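Local structure of tyrosine aminotransferase (Leishmania infantum, 4IX8) at residues Leu165-Ser170 against Arg186-Asp191; Ser170-Lys175 against Glu409-Ser414; Trp196-Arg201 against Ser233-Phe238. The protein probably catalyses the pyridoxal phosphate-dependent transfer of the amino group of L-tyrosine to 2-oxoglutarate. All coordinates share one frame; numbering follows the deposited sequence.

Interaction 1: Leu165-Ser170 against Arg186-Asp191; sequences LVCAPS and RYYYLD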
loop_
_atom_site.group_PDB
_atom_site.type_symbol
_atom_site.label_atom_id
_atom_site.label_comp_id
_atom_site.label_asym_id
_atom_site.label_seq_id
_atom_site.Cartn_x
_atom_site.Cartn_y
_atom_site.Cartn_z
ATOM N N LEU A 165 16.364 -16.844 1.029
ATOM C CA LEU A 165 17.223 -16.971 -0.126
ATOM C C LEU A 165 16.537 -16.269 -1.261
ATOM O O LEU A 165 15.428 -16.634 -1.617
ATOM C CB LEU A 165 17.517 -18.439 -0.481
ATOM C CG LEU A 165 18.232 -19.249 0.614
ATOM C CD1 LEU A 165 18.666 -20.602 0.101
ATOM C CD2 LEU A 165 19.415 -18.557 1.110
ATOM N N VAL A 166 17.202 -15.247 -1.801
ATOM C CA VAL A 166 16.672 -14.408 -2.896
ATOM C C VAL A 166 17.670 -14.351 -4.059
ATOM O O VAL A 166 18.882 -14.249 -3.833
ATOM C CB VAL A 166 16.411 -12.994 -2.458
ATOM C CG1 VAL A 166 15.774 -12.190 -3.597
ATOM C CG2 VAL A 166 15.520 -12.988 -1.203
ATOM N N CYS A 167 17.184 -14.462 -5.293
ATOM C CA CYS A 167 18.067 -14.364 -6.448
ATOM C C CYS A 167 18.725 -12.989 -6.506
ATOM O O CYS A 167 18.156 -11.999 -6.063
ATOM C CB CYS A 167 17.305 -14.653 -7.736
ATOM S SG CYS A 167 15.881 -13.589 -7.814
ATOM N N ALA A 168 19.934 -12.945 -7.063
ATOM C CA ALA A 168 20.604 -11.696 -7.476
ATOM C C ALA A 168 21.119 -11.959 -8.879
ATOM O O ALA A 168 21.759 -12.967 -9.106
ATOM C CB ALA A 168 21.748 -11.322 -6.575
ATOM N N PRO A 169 20.858 -11.058 -9.831
ATOM C CA PRO A 169 20.180 -9.775 -9.650
ATOM C C PRO A 169 18.679 -9.913 -9.553
ATOM O O PRO A 169 18.096 -10.870 -10.053
ATOM C CB PRO A 169 20.584 -8.989 -10.898
ATOM C CG PRO A 169 20.807 -10.028 -11.946
ATOM C CD PRO A 169 21.350 -11.241 -11.208
ATOM N N SER A 170 18.054 -8.930 -8.927
ATOM C CA SER A 170 16.658 -9.024 -8.604
ATOM C C SER A 170 16.031 -7.667 -8.501
ATOM O O SER A 170 16.674 -6.705 -8.063
ATOM C CB SER A 170 16.467 -9.775 -7.267
ATOM O OG SER A 170 17.307 -9.212 -6.271
ATOM N N ARG A 186 19.494 -13.043 1.738
ATOM C CA ARG A 186 20.680 -13.840 1.487
ATOM C C ARG A 186 20.638 -14.254 0.029
ATOM O O ARG A 186 19.789 -15.048 -0.392
ATOM C CB ARG A 186 20.764 -15.057 2.413
ATOM C CG ARG A 186 22.063 -15.840 2.274
ATOM C CD ARG A 186 22.224 -16.861 3.433
ATOM N NE ARG A 186 22.298 -16.234 4.761
ATOM C CZ ARG A 186 22.350 -16.902 5.922
ATOM N NH1 ARG A 186 22.303 -18.222 5.961
ATOM N NH2 ARG A 186 22.410 -16.232 7.061
ATOM N N TYR A 187 21.524 -13.648 -0.738
ATOM C CA TYR A 187 21.547 -13.807 -2.170
ATOM C C TYR A 187 22.095 -15.117 -2.608
ATOM O O TYR A 187 23.181 -15.506 -2.154
ATOM C CB TYR A 187 22.389 -12.707 -2.788
ATOM C CG TYR A 187 21.715 -11.360 -2.863
ATOM C CD1 TYR A 187 20.425 -11.225 -3.341
ATOM C CD2 TYR A 187 22.390 -10.223 -2.495
ATOM C CE1 TYR A 187 19.832 -9.960 -3.444
ATOM C CE2 TYR A 187 21.807 -8.982 -2.580
ATOM C CZ TYR A 187 20.546 -8.844 -3.057
ATOM O OH TYR A 187 20.027 -7.572 -3.140
ATOM N N TYR A 188 21.389 -15.789 -3.514
ATOM C CA TYR A 188 22.032 -16.818 -4.357
ATOM C C TYR A 188 22.148 -16.188 -5.771
ATOM O O TYR A 188 21.350 -15.310 -6.116
ATOM C CB TYR A 188 21.245 -18.140 -4.348
ATOM C CG TYR A 188 19.885 -17.986 -4.924
ATOM C CD1 TYR A 188 19.692 -18.046 -6.292
ATOM C CD2 TYR A 188 18.794 -17.711 -4.123
ATOM C CE1 TYR A 188 18.452 -17.869 -6.844
ATOM C CE2 TYR A 188 17.538 -17.530 -4.673
ATOM C CZ TYR A 188 17.385 -17.622 -6.035
ATOM O OH TYR A 188 16.167 -17.450 -6.622
ATOM N N TYR A 189 23.117 -16.603 -6.585
ATOM C CA TYR A 189 23.415 -15.860 -7.814
ATOM C C TYR A 189 22.825 -16.562 -9.030
ATOM O O TYR A 189 22.674 -17.787 -9.070
ATOM C CB TYR A 189 24.955 -15.607 -7.930
ATOM C CG TYR A 189 25.339 -14.587 -6.860
ATOM C CD1 TYR A 189 25.083 -13.232 -7.045
ATOM C CD2 TYR A 189 25.839 -14.984 -5.618
ATOM C CE1 TYR A 189 25.346 -12.277 -6.029
ATOM C CE2 TYR A 189 26.114 -14.036 -4.587
ATOM C CZ TYR A 189 25.870 -12.681 -4.806
ATOM O OH TYR A 189 26.132 -11.712 -3.828
ATOM N N LEU A 190 22.376 -15.733 -9.969
ATOM C CA LEU A 190 21.837 -16.196 -11.237
ATOM C C LEU A 190 23.001 -16.250 -12.236
ATOM O O LEU A 190 23.928 -15.441 -12.143
ATOM C CB LEU A 190 20.718 -15.277 -11.728
ATOM C CG LEU A 190 19.494 -15.162 -10.819
ATOM C CD1 LEU A 190 18.536 -14.040 -11.284
ATOM C CD2 LEU A 190 18.764 -16.484 -10.767
ATOM N N ASP A 191 22.994 -17.235 -13.136
ATOM C CA ASP A 191 24.110 -17.429 -14.079
ATOM C C ASP A 191 23.831 -16.894 -15.503
ATOM O O ASP A 191 23.057 -17.496 -16.248
ATOM C CB ASP A 191 24.470 -18.912 -14.171
ATOM C CG ASP A 191 25.715 -19.155 -14.993
ATOM O OD1 ASP A 191 26.203 -18.201 -15.650
ATOM O OD2 ASP A 191 26.229 -20.301 -14.969
HETATM O O HOH W 1 18.111 -6.878 -4.965
#
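Val166 and Ala168 use both N-H and C=O to pair with Arg186-Leu190 in a parallel ladder. Val166 N donates to Arg186 O (3.0 Å) and Tyr188 N to Val166 O. One step on, Ala168 N meets Tyr188 O almost head-on to the carbonyl (2.9 Å), and Leu190 N closes the ladder on Ala168 O. Val166 O also receives a CA-H...O contact from Tyr187 CA at 3.2 Å. A water joins Ser170 OG (2.8 Å) to Tyr187 OH (2.7 Å).

CH-pi contacts mark both faces of this strand pair. On one, the Tyr188 ring lies over Cys167, whose CA stands 3.6 Å from the ring centroid; with CG wedged between backbone N and carbonyl carbon (chi1 63°), the ring is swung across the neighbouring strand. On the other, Ala168 CB sits over the Tyr187 ring, 3.9 Å from its centroid, while Val166 O lies at that ring's edge.

Among the aliphatic contacts, Leu165 CD2 rests on the Arg186 stem, whose guanidinium leads off to salt bridges with Glu184 and Asp208. Leu190 CD1 packs on Cys167 CB (3.8 Å) and on the ring of Pro169, which follows a cis peptide bond.

The two strands belong to a beta-alpha-beta unit in which helix 173-181 is the crossover, touching Val166 and Tyr187. On the opposite face, Tyr188 stacks with Phe214, and its hydroxyl bonds Val215 O of strand 211-217; strand 197-198 flanks strand 184-191 on its other edge.

Interaction 2: Ser170-Lys175 against Glu409-Ser414; sequences SFPHYK and EIFGMS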
loop_
_atom_site.group_PDB
_atom_site.type_symbol
_atom_site.label_atom_id
_atom_site.label_comp_id
_atom_site.label_asym_id
_atom_site.label_seq_id
_atom_site.Cartn_x
_atom_site.Cartn_y
_atom_site.Cartn_z
ATOM N N SER A 170 18.054 -8.930 -8.927
ATOM C CA SER A 170 16.658 -9.024 -8.604
ATOM C C SER A 170 16.031 -7.667 -8.501
ATOM O O SER A 170 16.674 -6.705 -8.063
ATOM C CB SER A 170 16.467 -9.775 -7.267
ATOM O OG SER A 170 17.307 -9.212 -6.271
ATOM N N PHE A 171 14.740 -7.643 -8.819
ATOM C CA PHE A 171 13.821 -6.549 -8.498
ATOM C C PHE A 171 14.091 -6.129 -7.056
ATOM O O PHE A 171 14.043 -6.957 -6.173
ATOM C CB PHE A 171 12.375 -7.041 -8.657
ATOM C CG PHE A 171 11.318 -6.019 -8.321
ATOM C CD1 PHE A 171 11.250 -4.808 -8.981
ATOM C CD2 PHE A 171 10.350 -6.302 -7.367
ATOM C CE1 PHE A 171 10.248 -3.871 -8.663
ATOM C CE2 PHE A 171 9.355 -5.384 -7.051
ATOM C CZ PHE A 171 9.311 -4.166 -7.684
ATOM N N PRO A 172 14.430 -4.859 -6.821
ATOM C CA PRO A 172 15.006 -4.511 -5.513
ATOM C C PRO A 172 14.076 -4.598 -4.285
ATOM O O PRO A 172 14.571 -4.501 -3.164
ATOM C CB PRO A 172 15.450 -3.056 -5.692
ATOM C CG PRO A 172 15.300 -2.717 -7.160
ATOM C CD PRO A 172 14.441 -3.745 -7.794
ATOM N N HIS A 173 12.789 -4.819 -4.471
ATOM C CA HIS A 173 11.869 -4.741 -3.374
ATOM C C HIS A 173 12.072 -5.853 -2.339
ATOM O O HIS A 173 11.820 -5.589 -1.155
ATOM C CB HIS A 173 10.419 -4.776 -3.858
ATOM C CG HIS A 173 9.462 -4.116 -2.908
ATOM N ND1 HIS A 173 9.627 -2.818 -2.466
ATOM C CD2 HIS A 173 8.314 -4.562 -2.343
ATOM C CE1 HIS A 173 8.619 -2.492 -1.678
ATOM N NE2 HIS A 173 7.810 -3.532 -1.583
ATOM N N TYR A 174 12.504 -7.063 -2.736
ATOM C CA TYR A 174 12.702 -8.131 -1.744
ATOM C C TYR A 174 13.747 -7.710 -0.734
ATOM O O TYR A 174 13.546 -7.804 0.495
ATOM C CB TYR A 174 13.080 -9.458 -2.410
ATOM C CG TYR A 174 11.905 -9.923 -3.212
ATOM C CD1 TYR A 174 10.883 -10.655 -2.624
ATOM C CD2 TYR A 174 11.747 -9.527 -4.548
ATOM C CE1 TYR A 174 9.739 -11.020 -3.356
ATOM C CE2 TYR A 174 10.612 -9.889 -5.282
ATOM C CZ TYR A 174 9.621 -10.625 -4.686
ATOM O OH TYR A 174 8.500 -10.990 -5.401
ATOM N N LYS A 175 14.821 -7.138 -1.245
ATOM C CA LYS A 175 15.905 -6.669 -0.397
ATOM C C LYS A 175 15.448 -5.511 0.482
ATOM O O LYS A 175 15.806 -5.424 1.661
ATOM C CB LYS A 175 17.087 -6.268 -1.281
ATOM C CG LYS A 175 18.152 -5.440 -0.644
ATOM C CD LYS A 175 19.114 -6.223 0.117
ATOM C CE LYS A 175 20.324 -5.368 0.431
ATOM N NZ LYS A 175 20.864 -5.844 1.717
ATOM N N GLU A 409 24.458 -3.042 -9.830
ATOM C CA GLU A 409 24.660 -2.879 -8.385
ATOM C C GLU A 409 23.317 -2.727 -7.660
ATOM O O GLU A 409 23.039 -3.393 -6.686
ATOM C CB GLU A 409 25.520 -1.645 -8.143
ATOM C CG GLU A 409 26.417 -1.690 -6.952
ATOM C CD GLU A 409 27.168 -0.371 -6.762
ATOM O OE1 GLU A 409 26.811 0.347 -5.792
ATOM O OE2 GLU A 409 28.069 -0.035 -7.583
ATOM N N ILE A 410 22.471 -1.853 -8.185
ATOM C CA ILE A 410 21.143 -1.588 -7.648
ATOM C C ILE A 410 20.333 -2.857 -7.417
ATOM O O ILE A 410 19.459 -2.883 -6.557
ATOM C CB ILE A 410 20.360 -0.647 -8.632
ATOM C CG1 ILE A 410 21.042 0.706 -8.695
ATOM C CG2 ILE A 410 18.936 -0.431 -8.237
ATOM C CD1 ILE A 410 21.222 1.389 -7.351
ATOM N N PHE A 411 20.581 -3.873 -8.238
ATOM C CA PHE A 411 19.808 -5.090 -8.227
ATOM C C PHE A 411 20.564 -6.231 -7.580
ATOM O O PHE A 411 20.104 -7.364 -7.639
ATOM C CB PHE A 411 19.415 -5.490 -9.654
ATOM C CG PHE A 411 18.594 -4.457 -10.389
ATOM C CD1 PHE A 411 19.208 -3.456 -11.145
ATOM C CD2 PHE A 411 17.196 -4.489 -10.327
ATOM C CE1 PHE A 411 18.465 -2.518 -11.841
ATOM C CE2 PHE A 411 16.435 -3.546 -11.002
ATOM C CZ PHE A 411 17.067 -2.547 -11.763
ATOM N N GLY A 412 21.753 -5.957 -7.037
ATOM C CA GLY A 412 22.550 -6.981 -6.371
ATOM C C GLY A 412 23.628 -7.663 -7.205
ATOM O O GLY A 412 24.239 -8.643 -6.746
ATOM N N MET A 413 23.922 -7.150 -8.405
ATOM C CA MET A 413 24.998 -7.750 -9.200
ATOM C C MET A 413 25.695 -6.718 -10.072
ATOM O O MET A 413 25.160 -6.269 -11.078
ATOM C CB MET A 413 24.491 -8.895 -10.069
ATOM C CG MET A 413 25.627 -9.604 -10.734
ATOM S SD MET A 413 25.194 -11.158 -11.551
ATOM C CE MET A 413 24.950 -12.262 -10.169
ATOM N N SER A 414 26.880 -6.333 -9.613
ATOM C CA SER A 414 27.772 -5.424 -10.270
ATOM C C SER A 414 28.243 -5.999 -11.576
ATOM O O SER A 414 28.251 -7.209 -11.752
ATOM C CB SER A 414 28.995 -5.108 -9.377
ATOM O OG SER A 414 28.655 -4.041 -8.487
HETATM O O HOH W 1 18.111 -6.878 -4.965
#
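Ile410 makes the first, light touch: its CG2 is 4.4 Å from Pro172 CG, and its carbonyl O lies near Pro172 CB. The same CG2 covers part of one face of the adjoining Phe411 ring.

Phe411 has the largest share of the contact. With CG anti to its own carbonyl carbon (chi1 -59°), its ring runs alongside Pro172, pointing the same way, and CE2 comes to 3.8 Å from Pro172 CD. The ring edge is turned to the Ser170 carbonyl, with CD2 3.2 Å from Ser170 O. Its backbone does the polar work: Ser170 N donates to Phe411 O (2.9 Å, N-H...O 146°) in the carbonyl plane, on a lone pair. The water held by Ser170 OG gives a further, weak bond to Phe411 O.

Gly412, at a positive phi of 96°, turns the chain, and its N bonds back to Glu409 O (2.9 Å). Met413 then heads for strand 184-191.

The loop linking strands 403-407 and 416-420 of the smaller sheet thus joins the segment between strand 163-168 of the large sheet and helix 173-181. Beyond the contact, Tyr174 OH of that helix bonds Asp249 OD2, and His173 NE2 bonds Leu316 O of the second subunit.

Interaction 3: Trp196-Arg201 against Ser233-Phe238; sequences WECDLR and SDIIDF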
loop_
_atom_site.group_PDB
_atom_site.type_symbol
_atom_site.label_atom_id
_atom_site.label_comp_id
_atom_site.label_asym_id
_atom_site.label_seq_id
_atom_site.Cartn_x
_atom_site.Cartn_y
_atom_site.Cartn_z
ATOM N N TRP A 196 20.555 -17.265 -17.058
ATOM C CA TRP A 196 20.198 -16.577 -15.830
ATOM C C TRP A 196 19.524 -17.549 -14.875
ATOM O O TRP A 196 18.657 -17.164 -14.119
ATOM C CB TRP A 196 19.306 -15.372 -16.121
ATOM C CG TRP A 196 20.060 -14.223 -16.701
ATOM C CD1 TRP A 196 19.920 -13.692 -17.969
ATOM C CD2 TRP A 196 21.062 -13.432 -16.047
ATOM N NE1 TRP A 196 20.783 -12.635 -18.133
ATOM C CE2 TRP A 196 21.494 -12.455 -16.979
ATOM C CE3 TRP A 196 21.657 -13.465 -14.770
ATOM C CZ2 TRP A 196 22.452 -11.509 -16.666
ATOM C CZ3 TRP A 196 22.627 -12.523 -14.462
ATOM C CH2 TRP A 196 23.018 -11.561 -15.406
ATOM N N GLU A 197 19.947 -18.815 -14.929
ATOM C CA GLU A 197 19.445 -19.819 -14.008
ATOM C C GLU A 197 20.042 -19.702 -12.600
ATOM O O GLU A 197 21.135 -19.151 -12.418
ATOM C CB GLU A 197 19.675 -21.209 -14.587
ATOM C CG GLU A 197 18.723 -21.494 -15.748
ATOM C CD GLU A 197 18.862 -22.903 -16.305
ATOM O OE1 GLU A 197 19.789 -23.599 -15.847
ATOM O OE2 GLU A 197 18.070 -23.297 -17.209
ATOM N N CYS A 198 19.277 -20.218 -11.633
ATOM C CA CYS A 198 19.629 -20.241 -10.214
ATOM C C CYS A 198 20.763 -21.200 -10.017
ATOM O O CYS A 198 20.712 -22.342 -10.457
ATOM C CB CYS A 198 18.450 -20.690 -9.333
ATOM S SG CYS A 198 16.807 -19.786 -9.498
ATOM N N ASP A 199 21.799 -20.747 -9.344
ATOM C CA ASP A 199 22.854 -21.642 -8.931
ATOM C C ASP A 199 22.388 -22.416 -7.668
ATOM O O ASP A 199 22.679 -22.012 -6.555
ATOM C CB ASP A 199 24.115 -20.840 -8.658
ATOM C CG ASP A 199 25.326 -21.705 -8.394
ATOM O OD1 ASP A 199 25.168 -22.929 -8.194
ATOM O OD2 ASP A 199 26.427 -21.118 -8.332
ATOM N N LEU A 200 21.665 -23.516 -7.846
ATOM C CA LEU A 200 21.145 -24.265 -6.708
ATOM C C LEU A 200 22.216 -24.963 -5.883
ATOM O O LEU A 200 22.037 -25.151 -4.678
ATOM C CB LEU A 200 20.131 -25.309 -7.195
ATOM C CG LEU A 200 18.945 -24.728 -7.982
ATOM C CD1 LEU A 200 17.936 -25.807 -8.340
ATOM C CD2 LEU A 200 18.263 -23.630 -7.129
ATOM N N ARG A 201 23.356 -25.264 -6.491
ATOM C CA ARG A 201 24.408 -25.971 -5.788
ATOM C C ARG A 201 24.994 -25.026 -4.752
ATOM O O ARG A 201 25.198 -25.383 -3.603
ATOM C CB ARG A 201 25.470 -26.487 -6.758
ATOM N N SER A 233 11.250 -27.282 -11.956
ATOM C CA SER A 233 11.130 -28.570 -11.288
ATOM C C SER A 233 12.255 -28.749 -10.286
ATOM O O SER A 233 12.025 -29.141 -9.126
ATOM C CB SER A 233 11.179 -29.678 -12.326
ATOM O OG SER A 233 10.879 -30.924 -11.765
ATOM N N ASP A 234 13.456 -28.363 -10.696
ATOM C CA ASP A 234 14.624 -28.499 -9.840
ATOM C C ASP A 234 14.546 -27.552 -8.636
ATOM O O ASP A 234 14.931 -27.921 -7.528
ATOM C CB ASP A 234 15.910 -28.214 -10.618
ATOM C CG ASP A 234 16.304 -29.340 -11.533
ATOM O OD1 ASP A 234 15.767 -30.468 -11.390
ATOM O OD2 ASP A 234 17.171 -29.080 -12.391
ATOM N N ILE A 235 14.059 -26.336 -8.863
ATOM C CA ILE A 235 13.873 -25.382 -7.779
ATOM C C ILE A 235 12.922 -25.951 -6.719
ATOM O O ILE A 235 13.219 -25.930 -5.528
ATOM C CB ILE A 235 13.336 -24.083 -8.315
ATOM C CG1 ILE A 235 14.430 -23.370 -9.111
ATOM C CG2 ILE A 235 12.864 -23.197 -7.204
ATOM C CD1 ILE A 235 13.884 -22.276 -10.034
ATOM N N ILE A 236 11.818 -26.529 -7.169
ATOM C CA ILE A 236 10.868 -27.153 -6.273
ATOM C C ILE A 236 11.531 -28.300 -5.533
ATOM O O ILE A 236 11.413 -28.370 -4.322
ATOM C CB ILE A 236 9.646 -27.635 -7.051
ATOM C CG1 ILE A 236 8.868 -26.407 -7.493
ATOM C CG2 ILE A 236 8.727 -28.533 -6.201
ATOM C CD1 ILE A 236 7.699 -26.707 -8.419
ATOM N N ASP A 237 12.314 -29.128 -6.218
ATOM C CA ASP A 237 12.988 -30.222 -5.529
ATOM C C ASP A 237 13.916 -29.676 -4.464
ATOM O O ASP A 237 14.006 -30.224 -3.375
ATOM C CB ASP A 237 13.799 -31.105 -6.485
ATOM C CG ASP A 237 12.923 -31.929 -7.381
ATOM O OD1 ASP A 237 11.729 -32.066 -7.042
ATOM O OD2 ASP A 237 13.419 -32.482 -8.386
ATOM N N PHE A 238 14.591 -28.583 -4.773
ATOM C CA PHE A 238 15.458 -27.942 -3.802
ATOM C C PHE A 238 14.711 -27.545 -2.523
ATOM O O PHE A 238 15.196 -27.734 -1.420
ATOM C CB PHE A 238 16.108 -26.731 -4.442
ATOM C CG PHE A 238 16.995 -25.970 -3.525
ATOM C CD1 PHE A 238 16.480 -24.983 -2.717
ATOM C CD2 PHE A 238 18.352 -26.235 -3.480
ATOM C CE1 PHE A 238 17.300 -24.261 -1.884
ATOM C CE2 PHE A 238 19.179 -25.518 -2.649
ATOM C CZ PHE A 238 18.647 -24.530 -1.845
#
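Leu200 pushes a methyl against the main chain of a helix: its CD1 rests 3.8 Å from Asp234 O, a carbonyl already engaged by Phe238 N in the helical bonding of 229-242. No hydrogen bond crosses between the segments. The setting is the alpha/beta/alpha layering of a fold type I pyridoxal phosphate enzyme, with helix 229-242 packed along the large sheet and Trp196-Arg201 running from its short, weakly bonded edge strand, about 197-198, into helix 200-204.

Leu200 has the largest share of the contact. With CG anti to the carbonyl carbon (chi1 -58°) and the chain extended beyond it, the fork reaches into the flank of helix 229-242: CD1 also meets Asp234 CB at 3.9 Å, while CD2 faces Ile235 CG1 at 4.3 Å. A turn further along, Phe238 approaches the base of the same leucine. Its CG is anti to the backbone N (chi1 178°), bringing CE2 to 3.5 Å from Leu200 O and CD2 to 4.2 Å from Leu200 CB.

Just before Leu200 the chain bends at Asp199, the centre of an inverse gamma turn closed by a weak bond from Leu200 N to Cys198 O. Asp199 is also the N-cap of helix 200-204, with OD1 accepting from Ala202 N. Phe214 of strand 211-217 touches Leu200, Ile235 and Phe238.

At the strand end, Cys198 points toward helix 229-242, and its SG meets the tip of Ile235, CD1, at 3.9 Å.

Overall arrangement
Strand 184-191 ties the set together. Interactions 1 and 2 share Ser170 and its water, and their centres lie about 9 Å apart; Met413 CE comes within 3.3 Å of Tyr189 CD1 and 3.4 Å of Ala168 O. Interaction 3, centred about 11 Å from interaction 1, continues the same sheet outward: Asp191 N lies 2.8 Å from Glu197 O, a probable hydrogen bond, and Tyr188 CE1 touches Cys198 SG. Interactions 2 and 3, about 19 Å apart between centres, still meet where Met413 SD packs on Trp196. Lys282, the predicted pyridoxal phosphate lysine, lies outside all three interactions.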